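Local coordinates for phospholipase C-beta (PLC-beta) (Sepia officinalis, PDB 3QR0), which is a multidomain member of the phospholipase C-beta family, with a calcium ion bound in a TIM-barrel-type domain built from X and Y halves, at residues A[337-342]-A[368-373]; A[414-419]-A[468-473]; A[423-428]-A[509-514]; A[520-525]-A[538-543]. All blocks are in the same frame, centred on the assembly; numbering follows the deposited sequence. Where two conformers were deposited one is given.

Contact 1 (A[337-342]-A[368-373]); sequences SHNTYL and ELDCWD. With CA (calcium ion), chain B.
E368 meets the 337-342 loop at both its backbone and its carboxylate. Its N-H donates to T340 OG1 at 2.9 Å, almost straight at 170°, and that hydroxyl also shares a hydrogen bond with S337 OG. With E368 CG anti to the backbone N (chi1 -174°) and the chain extended, the carboxylate lies alongside H338. OE1 takes the backbone N-H of N339 at 2.8 Å from above the carboxylate plane, and it also forms a salt bridge with R570. OE2 binds the calcium ion at 2.4 Å, beside N339 OD1, whose own bond to the metal is 2.3 Å; Q346 holds the other end of that amide, ND2. D370 faces the loop as well, gripping calcium with OD1 and OD2, each at 2.5 Å, its carboxylate nearly perpendicular (89°) to the N339 amide. Its OD2 is shared, since Y341 OH donates to it at 2.5 Å with the tyrosine crossing the aspartate at about a right angle. E417 and two waters complete the calcium site, and one of these waters is hydrogen-bonded to H338 NE2, while N599 holds ND1. The loop, with its type I turn from N339 to L342, packs through T340 and Y341 on helix 354-361; strand 366-372 runs between strands 380-381 and 412-418, with L369 packed on helix 393-403.

Contact 2 (A[414-419]-A[468-473]); sequences LSFENH and IKNKKM. With CA (calcium ion), chain B.
L414 and S415 pair with I468 and K469 as parallel strands. The backbone of K469 is held at both its N-H and its carbonyl: the N-H donates to L414 O at 2.9 Å, and K469 O receives F416 N at 2.9 Å. On the S415 side of the sheet the K469 chain bends at its last torsion (chi4 -61°), bringing NZ back to S415 OG at 3.0 Å. A water accepts from that same NZ and donates to both F416 O and K469 O, so the ammonium, the hydroxyl and two carbonyls form one buried network. This pairing sets strand 466-469 beside strand 412-418 in the X half of the TIM-barrel-type domain, where the strand ends carry the metal site: E417 points away from 468-473 and binds the calcium ion through OE1 at 2.4 Å. Its OE2 accepts H419 NE2 at 2.7 Å on the anti lone pair, in the plane of the imidazole, and T503 is a second partner of that oxygen. Beyond the strand pairing, amide meets amide: N418 ND2 donates to N470 OD1 at 3.1 Å with the two planes 69° apart, while N470 ND2 turns to K471 O. Apolar contact lies on the face opposite S415 and K469, where I468 touches both neighbours, CD1 lying 4.0 Å from L414 CD1 and CG2 lying 3.9 Å from F416 CD2.

Contact 3 (A[423-428]-A[509-514]); sequences AQQKLL and EAAEEM
Q425 reaches from its helix with its amide set against the backbone of 509-511, using both ends at once. OE1 accepts A511 N at 2.9 Å from above the plane of the amide carbonyl, and NE2 donates to E509 O at 3.0 Å, with that oxygen almost in the amide plane. The two bonds fix the rotation of the amide; NE2 is also hydrogen-bonded to C420 O. A511 occupies the N-cap position of the short helix that follows, and its methyl lies against Q425 CB and OE1. Toward the solvent-exposed side, K426 and E513 cross at a slant in a salt bridge, NZ to OE1 at 2.7 Å, with NZ on the syn side but 33° out of the carboxylate plane. The glutamate bends at its second torsion (chi2 87°), which folds its carboxylate back over K426 CG. Inward, M514 curls so that SD rests 3.9 Å from L428 CB. The start of helix 512-515 packs against helix 422-436, E513 and M514 also touching A429, and M514 continues inward to F416 and N418 of strand 412-418.

Contact 4 (A[520-525]-A[538-543]); sequences YIQPVH and HYEMSS
Q522 and M541 lie at the middle of a short parallel strand pairing. Three backbone bonds zip it: Q522 N to Y539 O at 3.0 Å, M541 N to Q522 O at 2.8 Å and V524 N to M541 O at 2.8 Å. A side-chain bond prolongs the series, S542 OG donating to V524 O at 2.9 Å; a water also bridges that carbonyl to S543 N. The apolar contacts are those of M541, which bends at its second and third torsions, so that CG lies 3.9 Å from I521 CG2 and SD 4.0 Å from P523 CB. Two further van der Waals contacts involve polar groups. The V524 side chain crosses that of E540 at about a right angle, CG1 lying 3.7 Å from E540 CD, while K535 and R537 pair with the carboxylate. Q522 OE1 sits at the edge of the Y539 ring, in its plane. Strands 522-523 and 540-545 belong to a beta-alpha-beta unit connected by helix 529-535, with strand 569-572 next in the sheet and K469 of strand 466-469 touching M541.

In the fold
The four contacts show a metal site set within surrounding packing, only contacts 1 and 2 supplying its ligands. Contacts 1 and 2, centres about 11 Å apart, share the calcium ion and two of its waters: contact 1 supplies N339, E368 and D370, contact 2 supplies E417, and adjacent strands join them, with L369 N lying 2.9 Å from S415 O. Contact 2 is the hub, its centre about 10 Å from those of contacts 3 and 4. Contact 3 covers it from outside, M514 CE reaching F416 CD1 at 3.7 Å. Contact 4 brings the Y half alongside, K469 CE lying 3.7 Å from S543 CB. Contacts 1 and 4 do not touch, their nearest atoms being about 7 Å apart.

Contact 1 (A[337-342]-A[368-373])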
loop_
_atom_site.group_PDB
_atom_site.type_symbol
_atom_site.label_atom_id
_atom_site.label_comp_id
_atom_site.label_asym_id
_atom_site.label_seq_id
_atom_site.Cartn_x
_atom_site.Cartn_y
_atom_site.Cartn_z
ATOM N N SER A 337 5.732 11.226 -4.509
ATOM C CA SER A 337 6.031 11.791 -3.198
ATOM C C SER A 337 6.455 13.264 -3.296
ATOM O O SER A 337 7.222 13.632 -4.182
ATOM C CB SER A 337 7.156 10.978 -2.554
ATOM O OG SER A 337 7.777 11.692 -1.506
ATOM N N HIS A 338 5.958 14.091 -2.375
ATOM C CA HIS A 338 6.339 15.510 -2.263
ATOM C C HIS A 338 7.358 15.742 -1.132
ATOM O O HIS A 338 7.255 15.109 -0.076
ATOM C CB HIS A 338 5.095 16.368 -1.981
ATOM C CG HIS A 338 5.409 17.797 -1.647
ATOM N ND1 HIS A 338 5.202 18.336 -0.396
ATOM C CD2 HIS A 338 5.923 18.795 -2.404
ATOM C CE1 HIS A 338 5.573 19.604 -0.397
ATOM N NE2 HIS A 338 6.016 19.907 -1.604
ATOM N N ASN A 339 8.288 16.689 -1.340
ATOM C CA ASN A 339 9.385 17.007 -0.384
ATOM C C ASN A 339 9.769 15.756 0.395
ATOM O O ASN A 339 9.636 15.683 1.623
ATOM C CB ASN A 339 9.022 18.167 0.572
ATOM C CG ASN A 339 9.155 19.559 -0.073
ATOM O OD1 ASN A 339 9.636 19.708 -1.200
ATOM N ND2 ASN A 339 8.730 20.586 0.662
ATOM N N THR A 340 10.240 14.777 -0.363
ATOM C CA THR A 340 10.446 13.409 0.098
ATOM C C THR A 340 11.408 13.322 1.278
ATOM O O THR A 340 11.257 12.466 2.154
ATOM C CB THR A 340 10.999 12.558 -1.066
ATOM O OG1 THR A 340 10.187 12.767 -2.229
ATOM C CG2 THR A 340 11.028 11.070 -0.708
ATOM N N TYR A 341 12.392 14.220 1.285
ATOM C CA TYR A 341 13.399 14.312 2.344
ATOM C C TYR A 341 12.844 14.587 3.750
ATOM O O TYR A 341 13.505 14.273 4.736
ATOM C CB TYR A 341 14.467 15.373 1.984
ATOM C CG TYR A 341 13.904 16.757 1.733
ATOM C CD1 TYR A 341 13.829 17.692 2.762
ATOM C CD2 TYR A 341 13.445 17.129 0.470
ATOM C CE1 TYR A 341 13.309 18.956 2.546
ATOM C CE2 TYR A 341 12.916 18.383 0.247
ATOM C CZ TYR A 341 12.854 19.299 1.290
ATOM O OH TYR A 341 12.332 20.549 1.080
ATOM N N LEU A 342 11.643 15.160 3.848
ATOM C CA LEU A 342 11.062 15.521 5.145
ATOM C C LEU A 342 10.337 14.351 5.809
ATOM O O LEU A 342 9.522 13.668 5.178
ATOM C CB LEU A 342 10.102 16.708 4.990
ATOM C CG LEU A 342 10.755 18.015 4.538
ATOM C CD1 LEU A 342 9.702 19.088 4.276
ATOM C CD2 LEU A 342 11.793 18.504 5.554
ATOM N N GLU A 368 11.080 13.902 -4.785
ATOM C CA GLU A 368 11.519 15.282 -4.856
ATOM C C GLU A 368 12.807 15.503 -4.068
ATOM O O GLU A 368 12.962 15.000 -2.952
ATOM C CB GLU A 368 10.426 16.205 -4.341
ATOM C CG GLU A 368 10.734 17.688 -4.520
ATOM C CD GLU A 368 9.535 18.564 -4.249
ATOM O OE1 GLU A 368 8.488 18.020 -3.843
ATOM O OE2 GLU A 368 9.634 19.797 -4.429
ATOM N N LEU A 369 13.721 16.256 -4.670
ATOM C CA LEU A 369 14.988 16.623 -4.060
ATOM C C LEU A 369 15.123 18.141 -4.165
ATOM O O LEU A 369 15.244 18.681 -5.271
ATOM C CB LEU A 369 16.161 15.937 -4.778
ATOM C CG LEU A 369 16.318 14.405 -4.718
ATOM C CD1 LEU A 369 15.221 13.655 -5.482
ATOM C CD2 LEU A 369 17.685 13.990 -5.261
ATOM N N ASP A 370 15.070 18.818 -3.016
ATOM C CA ASP A 370 15.264 20.267 -2.936
ATOM C C ASP A 370 16.736 20.531 -2.674
ATOM O O ASP A 370 17.211 20.357 -1.544
ATOM C CB ASP A 370 14.443 20.877 -1.790
ATOM C CG ASP A 370 12.955 20.921 -2.072
ATOM O OD1 ASP A 370 12.483 20.347 -3.077
ATOM O OD2 ASP A 370 12.227 21.526 -1.259
ATOM N N CYS A 371 17.451 20.978 -3.706
ATOM C CA CYS A 371 18.905 21.104 -3.642
ATOM C C CYS A 371 19.352 22.539 -3.354
ATOM O O CYS A 371 18.920 23.474 -4.024
ATOM C CB CYS A 371 19.528 20.608 -4.947
ATOM S SG CYS A 371 18.965 18.955 -5.410
ATOM N N TRP A 372 20.219 22.692 -2.354
ATOM C CA TRP A 372 20.762 23.995 -1.952
ATOM C C TRP A 372 22.285 23.916 -1.802
ATOM O O TRP A 372 22.850 22.830 -1.616
ATOM C CB TRP A 372 20.129 24.450 -0.626
ATOM C CG TRP A 372 18.630 24.615 -0.699
ATOM C CD1 TRP A 372 17.690 23.637 -0.558
ATOM C CD2 TRP A 372 17.908 25.833 -0.935
ATOM N NE1 TRP A 372 16.427 24.170 -0.686
ATOM C CE2 TRP A 372 16.534 25.515 -0.925
ATOM C CE3 TRP A 372 18.293 27.162 -1.150
ATOM C CZ2 TRP A 372 15.538 26.477 -1.133
ATOM C CZ3 TRP A 372 17.302 28.121 -1.357
ATOM C CH2 TRP A 372 15.941 27.770 -1.343
ATOM N N ASP A 373 22.943 25.072 -1.882
ATOM C CA ASP A 373 24.389 25.147 -1.671
ATOM C C ASP A 373 24.708 24.815 -0.221
ATOM O O ASP A 373 24.119 25.395 0.682
ATOM C CB ASP A 373 24.928 26.554 -1.978
ATOM C CG ASP A 373 25.026 26.849 -3.469
ATOM O OD1 ASP A 373 24.850 25.930 -4.297
ATOM O OD2 ASP A 373 25.289 28.019 -3.818
HETATM CA CA CA B . 10.160 21.336 -2.705
HETATM O O HOH W 1 7.764 21.755 -2.833
HETATM O O HOH W 2 9.447 23.133 -1.187
#

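Contact 2 (A[414-419]-A[468-473])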
loop_
_atom_site.group_PDB
_atom_site.type_symbol
_atom_site.label_atom_id
_atom_site.label_comp_id
_atom_site.label_asym_id
_atom_site.label_seq_id
_atom_site.Cartn_x
_atom_site.Cartn_y
_atom_site.Cartn_z
ATOM N N LEU A 414 12.892 11.767 -10.775
ATOM C CA LEU A 414 13.383 12.608 -9.692
ATOM C C LEU A 414 13.084 14.062 -10.010
ATOM O O LEU A 414 13.592 14.611 -10.983
ATOM C CB LEU A 414 14.883 12.416 -9.487
ATOM C CG LEU A 414 15.353 10.980 -9.243
ATOM C CD1 LEU A 414 16.855 10.959 -9.013
ATOM C CD2 LEU A 414 14.620 10.351 -8.068
ATOM N N SER A 415 12.242 14.669 -9.183
ATOM C CA SER A 415 11.871 16.068 -9.324
ATOM C C SER A 415 12.880 16.916 -8.555
ATOM O O SER A 415 12.884 16.926 -7.317
ATOM C CB SER A 415 10.444 16.295 -8.805
ATOM O OG SER A 415 10.077 17.664 -8.886
ATOM N N PHE A 416 13.751 17.596 -9.298
ATOM C CA PHE A 416 14.738 18.503 -8.728
ATOM C C PHE A 416 14.150 19.905 -8.584
ATOM O O PHE A 416 13.677 20.493 -9.552
ATOM C CB PHE A 416 15.990 18.581 -9.608
ATOM C CG PHE A 416 16.954 17.440 -9.411
ATOM C CD1 PHE A 416 18.258 17.680 -9.004
ATOM C CD2 PHE A 416 16.561 16.127 -9.639
ATOM C CE1 PHE A 416 19.159 16.621 -8.825
ATOM C CE2 PHE A 416 17.447 15.068 -9.460
ATOM C CZ PHE A 416 18.748 15.318 -9.055
ATOM N N GLU A 417 14.174 20.431 -7.368
ATOM C CA GLU A 417 13.954 21.850 -7.146
ATOM C C GLU A 417 15.346 22.407 -6.879
ATOM O O GLU A 417 15.900 22.245 -5.793
ATOM C CB GLU A 417 13.015 22.079 -5.970
ATOM C CG GLU A 417 12.486 23.487 -5.874
ATOM C CD GLU A 417 11.786 23.744 -4.555
ATOM O OE1 GLU A 417 10.817 23.021 -4.242
ATOM O OE2 GLU A 417 12.211 24.667 -3.830
ATOM N N ASN A 418 15.915 23.034 -7.901
ATOM C CA ASN A 418 17.340 23.339 -7.937
ATOM C C ASN A 418 17.636 24.780 -7.527
ATOM O O ASN A 418 17.231 25.715 -8.208
ATOM C CB ASN A 418 17.834 23.078 -9.360
ATOM C CG ASN A 418 19.322 22.881 -9.443
ATOM O OD1 ASN A 418 20.080 23.332 -8.580
ATOM N ND2 ASN A 418 19.763 22.217 -10.510
ATOM N N HIS A 419 18.342 24.958 -6.413
ATOM C CA HIS A 419 18.739 26.295 -5.962
ATOM C C HIS A 419 20.255 26.470 -5.910
ATOM O O HIS A 419 20.746 27.443 -5.349
ATOM C CB HIS A 419 18.135 26.592 -4.588
ATOM C CG HIS A 419 16.648 26.478 -4.559
ATOM N ND1 HIS A 419 15.819 27.528 -4.882
ATOM C CD2 HIS A 419 15.840 25.429 -4.277
ATOM C CE1 HIS A 419 14.561 27.135 -4.791
ATOM N NE2 HIS A 419 14.546 25.866 -4.423
ATOM N N ILE A 468 15.478 12.449 -14.850
ATOM C CA ILE A 468 15.706 13.688 -14.125
ATOM C C ILE A 468 14.776 14.769 -14.637
ATOM O O ILE A 468 14.795 15.096 -15.823
ATOM C CB ILE A 468 17.153 14.209 -14.291
ATOM C CG1 ILE A 468 18.170 13.128 -13.917
ATOM C CG2 ILE A 468 17.359 15.458 -13.430
ATOM C CD1 ILE A 468 18.032 12.612 -12.504
ATOM N N LYS A 469 13.982 15.324 -13.725
ATOM C CA LYS A 469 13.134 16.476 -14.002
ATOM C C LYS A 469 13.813 17.710 -13.413
ATOM O O LYS A 469 13.885 17.877 -12.192
ATOM C CB LYS A 469 11.742 16.275 -13.399
ATOM C CG LYS A 469 10.847 17.514 -13.399
ATOM C CD LYS A 469 9.579 17.277 -12.591
ATOM C CE LYS A 469 8.923 18.584 -12.162
ATOM N NZ LYS A 469 9.800 19.422 -11.275
ATOM N N ASN A 470 14.322 18.558 -14.300
ATOM C CA ASN A 470 15.027 19.777 -13.932
ATOM C C ASN A 470 14.919 20.756 -15.086
ATOM O O ASN A 470 14.772 20.342 -16.239
ATOM C CB ASN A 470 16.497 19.468 -13.636
ATOM C CG ASN A 470 17.230 20.630 -12.983
ATOM O OD1 ASN A 470 17.335 20.698 -11.759
ATOM N ND2 ASN A 470 17.749 21.545 -13.797
ATOM N N LYS A 471 14.983 22.049 -14.781
ATOM C CA LYS A 471 14.991 23.072 -15.822
ATOM C C LYS A 471 16.111 22.768 -16.810
ATOM O O LYS A 471 17.169 22.263 -16.419
ATOM C CB LYS A 471 15.198 24.466 -15.222
ATOM C CG LYS A 471 14.017 24.984 -14.410
ATOM C CD LYS A 471 14.421 26.137 -13.488
ATOM C CE LYS A 471 14.780 27.396 -14.258
ATOM N NZ LYS A 471 14.956 28.565 -13.333
ATOM N N LYS A 472 15.858 23.035 -18.088
ATOM C CA LYS A 472 16.900 22.966 -19.104
ATOM C C LYS A 472 17.448 24.369 -19.315
ATOM O O LYS A 472 16.912 25.336 -18.769
ATOM C CB LYS A 472 16.372 22.365 -20.411
ATOM C CG LYS A 472 16.212 20.846 -20.347
ATOM C CD LYS A 472 15.945 20.218 -21.715
ATOM C CE LYS A 472 17.220 20.006 -22.518
ATOM N NZ LYS A 472 18.063 18.895 -21.993
ATOM N N MET A 473 18.524 24.477 -20.090
ATOM C CA MET A 473 19.177 25.768 -20.310
ATOM C C MET A 473 18.243 26.763 -20.996
ATOM O O MET A 473 17.527 26.419 -21.941
ATOM C CB MET A 473 20.473 25.602 -21.109
ATOM C CG MET A 473 21.602 24.983 -20.295
ATOM S SD MET A 473 23.198 25.737 -20.625
ATOM C CE MET A 473 22.936 27.384 -19.959
HETATM CA CA CA B . 10.160 21.336 -2.705
HETATM O O HOH W 3 12.323 20.442 -11.695
HETATM O O HOH W 2 9.447 23.133 -1.187
HETATM O O HOH W 1 7.764 21.755 -2.833
#

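Contact 3 (A[423-428]-A[509-514])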
loop_
_atom_site.group_PDB
_atom_site.type_symbol
_atom_site.label_atom_id
_atom_site.label_comp_id
_atom_site.label_asym_id
_atom_site.label_seq_id
_atom_site.Cartn_x
_atom_site.Cartn_y
_atom_site.Cartn_z
ATOM N N ALA A 423 28.735 25.845 -9.582
ATOM C CA ALA A 423 29.785 24.959 -9.071
ATOM C C ALA A 423 29.213 23.733 -8.361
ATOM O O ALA A 423 29.691 22.611 -8.552
ATOM C CB ALA A 423 30.734 25.730 -8.132
ATOM N N GLN A 424 28.188 23.944 -7.542
ATOM C CA GLN A 424 27.575 22.832 -6.823
ATOM C C GLN A 424 26.607 22.026 -7.700
ATOM O O GLN A 424 26.417 20.837 -7.458
ATOM C CB GLN A 424 26.953 23.313 -5.511
ATOM C CG GLN A 424 28.029 23.867 -4.544
ATOM C CD GLN A 424 27.603 23.910 -3.081
ATOM O OE1 GLN A 424 26.852 23.059 -2.605
ATOM N NE2 GLN A 424 28.105 24.900 -2.356
ATOM N N GLN A 425 26.030 22.655 -8.726
ATOM C CA GLN A 425 25.249 21.932 -9.750
ATOM C C GLN A 425 26.115 20.948 -10.541
ATOM O O GLN A 425 25.639 19.889 -10.960
ATOM C CB GLN A 425 24.556 22.898 -10.725
ATOM C CG GLN A 425 23.323 23.584 -10.156
ATOM C CD GLN A 425 22.507 24.307 -11.214
ATOM O OE1 GLN A 425 22.216 23.756 -12.276
ATOM N NE2 GLN A 425 22.124 25.543 -10.921
ATOM N N LYS A 426 27.380 21.304 -10.762
ATOM C CA LYS A 426 28.334 20.385 -11.380
ATOM C C LYS A 426 28.472 19.131 -10.533
ATOM O O LYS A 426 28.544 18.018 -11.063
ATOM C CB LYS A 426 29.701 21.045 -11.560
ATOM C CG LYS A 426 29.773 21.986 -12.746
ATOM C CD LYS A 426 31.031 22.836 -12.704
ATOM C CE LYS A 426 31.205 23.637 -13.985
ATOM N NZ LYS A 426 31.734 22.808 -15.127
ATOM N N LEU A 427 28.485 19.322 -9.215
ATOM C CA LEU A 427 28.582 18.216 -8.276
ATOM C C LEU A 427 27.296 17.394 -8.236
ATOM O O LEU A 427 27.364 16.168 -8.170
ATOM C CB LEU A 427 28.961 18.723 -6.878
ATOM C CG LEU A 427 30.339 19.392 -6.812
ATOM C CD1 LEU A 427 30.576 20.024 -5.451
ATOM C CD2 LEU A 427 31.450 18.392 -7.143
ATOM N N LEU A 428 26.135 18.051 -8.292
ATOM C CA LEU A 428 24.859 17.333 -8.401
ATOM C C LEU A 428 24.907 16.369 -9.580
ATOM O O LEU A 428 24.618 15.182 -9.433
ATOM C CB LEU A 428 23.675 18.285 -8.599
ATOM C CG LEU A 428 23.304 19.296 -7.514
ATOM C CD1 LEU A 428 22.135 20.149 -7.985
ATOM C CD2 LEU A 428 22.976 18.622 -6.195
ATOM N N GLU A 509 19.058 29.182 -12.343
ATOM C CA GLU A 509 19.158 28.834 -13.763
ATOM C C GLU A 509 19.898 27.509 -13.859
ATOM O O GLU A 509 20.750 27.204 -13.019
ATOM C CB GLU A 509 19.922 29.898 -14.566
ATOM C CG GLU A 509 19.467 31.341 -14.359
ATOM C CD GLU A 509 17.982 31.539 -14.573
ATOM O OE1 GLU A 509 17.421 30.943 -15.521
ATOM O OE2 GLU A 509 17.374 32.304 -13.791
ATOM N N ALA A 510 19.576 26.720 -14.875
ATOM C CA ALA A 510 20.193 25.416 -15.036
ATOM C C ALA A 510 21.622 25.571 -15.536
ATOM O O ALA A 510 21.888 26.348 -16.456
ATOM C CB ALA A 510 19.384 24.555 -15.998
ATOM N N ALA A 511 22.540 24.850 -14.903
ATOM C CA ALA A 511 23.880 24.671 -15.443
ATOM C C ALA A 511 23.766 23.668 -16.586
ATOM O O ALA A 511 22.809 22.886 -16.640
ATOM C CB ALA A 511 24.821 24.154 -14.377
ATOM N N GLU A 512 24.739 23.687 -17.492
ATOM C CA GLU A 512 24.708 22.802 -18.655
ATOM C C GLU A 512 24.795 21.319 -18.268
ATOM O O GLU A 512 24.170 20.480 -18.914
ATOM C CB GLU A 512 25.814 23.175 -19.653
ATOM C CG GLU A 512 25.738 22.406 -20.975
ATOM C CD GLU A 512 26.284 23.190 -22.161
ATOM O OE1 GLU A 512 27.261 23.954 -21.995
ATOM O OE2 GLU A 512 25.731 23.037 -23.271
ATOM N N GLU A 513 25.539 20.998 -17.209
ATOM C CA GLU A 513 25.674 19.602 -16.761
ATOM C C GLU A 513 24.362 19.023 -16.229
ATOM O O GLU A 513 24.106 17.829 -16.392
ATOM C CB GLU A 513 26.756 19.448 -15.685
ATOM C CG GLU A 513 28.186 19.609 -16.183
ATOM C CD GLU A 513 28.665 21.050 -16.199
ATOM O OE1 GLU A 513 29.885 21.252 -16.387
ATOM O OE2 GLU A 513 27.840 21.977 -16.027
ATOM N N MET A 514 23.549 19.854 -15.577
ATOM C CA MET A 514 22.234 19.413 -15.101
ATOM C C MET A 514 21.238 19.393 -16.250
ATOM O O MET A 514 20.505 18.424 -16.416
ATOM C CB MET A 514 21.703 20.301 -13.968
ATOM C CG MET A 514 22.233 19.940 -12.586
ATOM S SD MET A 514 21.973 18.213 -12.127
ATOM C CE MET A 514 20.182 18.115 -12.174
HETATM O O HOH W 4 28.904 24.216 -16.500
#

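Contact 4 (A[520-525]-A[538-543])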
loop_
_atom_site.group_PDB
_atom_site.type_symbol
_atom_site.label_atom_id
_atom_site.label_comp_id
_atom_site.label_asym_id
_atom_site.label_seq_id
_atom_site.Cartn_x
_atom_site.Cartn_y
_atom_site.Cartn_z
ATOM N N TYR A 520 12.905 13.603 -21.326
ATOM C CA TYR A 520 11.467 13.366 -21.495
ATOM C C TYR A 520 10.601 14.084 -20.469
ATOM O O TYR A 520 9.399 14.253 -20.689
ATOM C CB TYR A 520 11.161 11.865 -21.471
ATOM C CG TYR A 520 11.772 11.154 -22.649
ATOM C CD1 TYR A 520 11.298 11.380 -23.936
ATOM C CD2 TYR A 520 12.843 10.279 -22.481
ATOM C CE1 TYR A 520 11.863 10.750 -25.025
ATOM C CE2 TYR A 520 13.413 9.640 -23.559
ATOM C CZ TYR A 520 12.924 9.880 -24.833
ATOM O OH TYR A 520 13.490 9.245 -25.909
ATOM N N ILE A 521 11.196 14.496 -19.353
ATOM C CA ILE A 521 10.440 15.136 -18.286
ATOM C C ILE A 521 10.961 16.544 -18.099
ATOM O O ILE A 521 11.588 16.857 -17.086
ATOM C CB ILE A 521 10.522 14.354 -16.947
ATOM C CG1 ILE A 521 10.424 12.842 -17.173
ATOM C CG2 ILE A 521 9.417 14.825 -16.006
ATOM C CD1 ILE A 521 9.118 12.373 -17.780
ATOM N N GLN A 522 10.703 17.395 -19.086
ATOM C CA GLN A 522 11.206 18.756 -19.067
ATOM C C GLN A 522 10.171 19.702 -18.469
ATOM O O GLN A 522 9.134 19.936 -19.076
ATOM C CB GLN A 522 11.581 19.220 -20.476
ATOM C CG GLN A 522 12.264 20.565 -20.486
ATOM C CD GLN A 522 12.516 21.092 -21.880
ATOM O OE1 GLN A 522 12.543 20.335 -22.856
ATOM N NE2 GLN A 522 12.707 22.407 -21.980
ATOM N N PRO A 523 10.457 20.261 -17.280
ATOM C CA PRO A 523 9.512 21.186 -16.668
ATOM C C PRO A 523 9.567 22.553 -17.330
ATOM O O PRO A 523 10.644 23.131 -17.453
ATOM C CB PRO A 523 9.990 21.269 -15.216
ATOM C CG PRO A 523 11.449 20.985 -15.277
ATOM C CD PRO A 523 11.713 20.172 -16.519
ATOM N N VAL A 524 8.412 23.052 -17.757
ATOM C CA VAL A 524 8.315 24.362 -18.388
ATOM C C VAL A 524 7.210 25.176 -17.731
ATOM O O VAL A 524 6.287 24.622 -17.127
ATOM C CB VAL A 524 8.026 24.256 -19.908
ATOM C CG1 VAL A 524 9.143 23.493 -20.618
ATOM C CG2 VAL A 524 6.667 23.600 -20.165
ATOM N N HIS A 525 7.330 26.492 -17.853
ATOM C CA HIS A 525 6.312 27.447 -17.423
ATOM C C HIS A 525 4.995 27.169 -18.159
ATOM O O HIS A 525 4.971 27.139 -19.383
ATOM C CB HIS A 525 6.834 28.863 -17.734
ATOM C CG HIS A 525 5.888 29.970 -17.388
ATOM N ND1 HIS A 525 5.717 30.431 -16.100
ATOM C CD2 HIS A 525 5.099 30.743 -18.172
ATOM C CE1 HIS A 525 4.838 31.418 -16.101
ATOM N NE2 HIS A 525 4.450 31.629 -17.347
ATOM N N HIS A 538 5.438 16.630 -26.430
ATOM C CA HIS A 538 4.964 15.656 -25.443
ATOM C C HIS A 538 5.924 15.508 -24.254
ATOM O O HIS A 538 5.556 14.947 -23.222
ATOM C CB HIS A 538 4.773 14.285 -26.097
ATOM C CG HIS A 538 3.685 14.236 -27.130
ATOM N ND1 HIS A 538 2.763 13.214 -27.186
ATOM C CD2 HIS A 538 3.385 15.066 -28.156
ATOM C CE1 HIS A 538 1.944 13.413 -28.204
ATOM N NE2 HIS A 538 2.300 14.531 -28.809
ATOM N N TYR A 539 7.147 16.004 -24.419
ATOM C CA TYR A 539 8.204 15.908 -23.405
ATOM C C TYR A 539 8.280 17.174 -22.545
ATOM O O TYR A 539 9.100 17.261 -21.626
ATOM C CB TYR A 539 9.554 15.655 -24.081
ATOM C CG TYR A 539 9.860 16.658 -25.163
ATOM C CD1 TYR A 539 10.432 17.882 -24.852
ATOM C CD2 TYR A 539 9.557 16.392 -26.497
ATOM C CE1 TYR A 539 10.704 18.813 -25.827
ATOM C CE2 TYR A 539 9.822 17.325 -27.483
ATOM C CZ TYR A 539 10.402 18.535 -27.134
ATOM O OH TYR A 539 10.681 19.480 -28.087
ATOM N N GLU A 540 7.444 18.163 -22.846
ATOM C CA GLU A 540 7.292 19.300 -21.953
ATOM C C GLU A 540 6.197 18.977 -20.952
ATOM O O GLU A 540 5.171 18.391 -21.300
ATOM C CB GLU A 540 6.994 20.585 -22.719
ATOM C CG GLU A 540 8.201 21.105 -23.490
ATOM C CD GLU A 540 8.023 22.516 -24.009
ATOM O OE1 GLU A 540 6.885 23.033 -24.010
ATOM O OE2 GLU A 540 9.035 23.109 -24.436
ATOM N N MET A 541 6.443 19.316 -19.694
ATOM C CA MET A 541 5.478 19.058 -18.631
ATOM C C MET A 541 5.461 20.240 -17.690
ATOM O O MET A 541 6.320 21.125 -17.766
ATOM C CB MET A 541 5.822 17.760 -17.883
ATOM C CG MET A 541 7.176 17.732 -17.172
ATOM S SD MET A 541 7.169 18.491 -15.525
ATOM C CE MET A 541 6.161 17.332 -14.607
ATOM N N SER A 542 4.465 20.270 -16.822
ATOM C CA SER A 542 4.380 21.315 -15.832
ATOM C C SER A 542 4.149 20.716 -14.461
ATOM O O SER A 542 3.437 19.718 -14.307
ATOM C CB SER A 542 3.298 22.329 -16.203
ATOM O OG SER A 542 3.784 23.214 -17.214
ATOM N N SER A 543 4.807 21.312 -13.475
ATOM C CA SER A 543 4.652 20.927 -12.085
ATOM C C SER A 543 3.901 22.076 -11.437
ATOM O O SER A 543 4.428 23.178 -11.336
ATOM C CB SER A 543 6.022 20.712 -11.436
ATOM O OG SER A 543 5.896 20.185 -10.121
HETATM O O HOH W 5 6.387 23.639 -14.223
#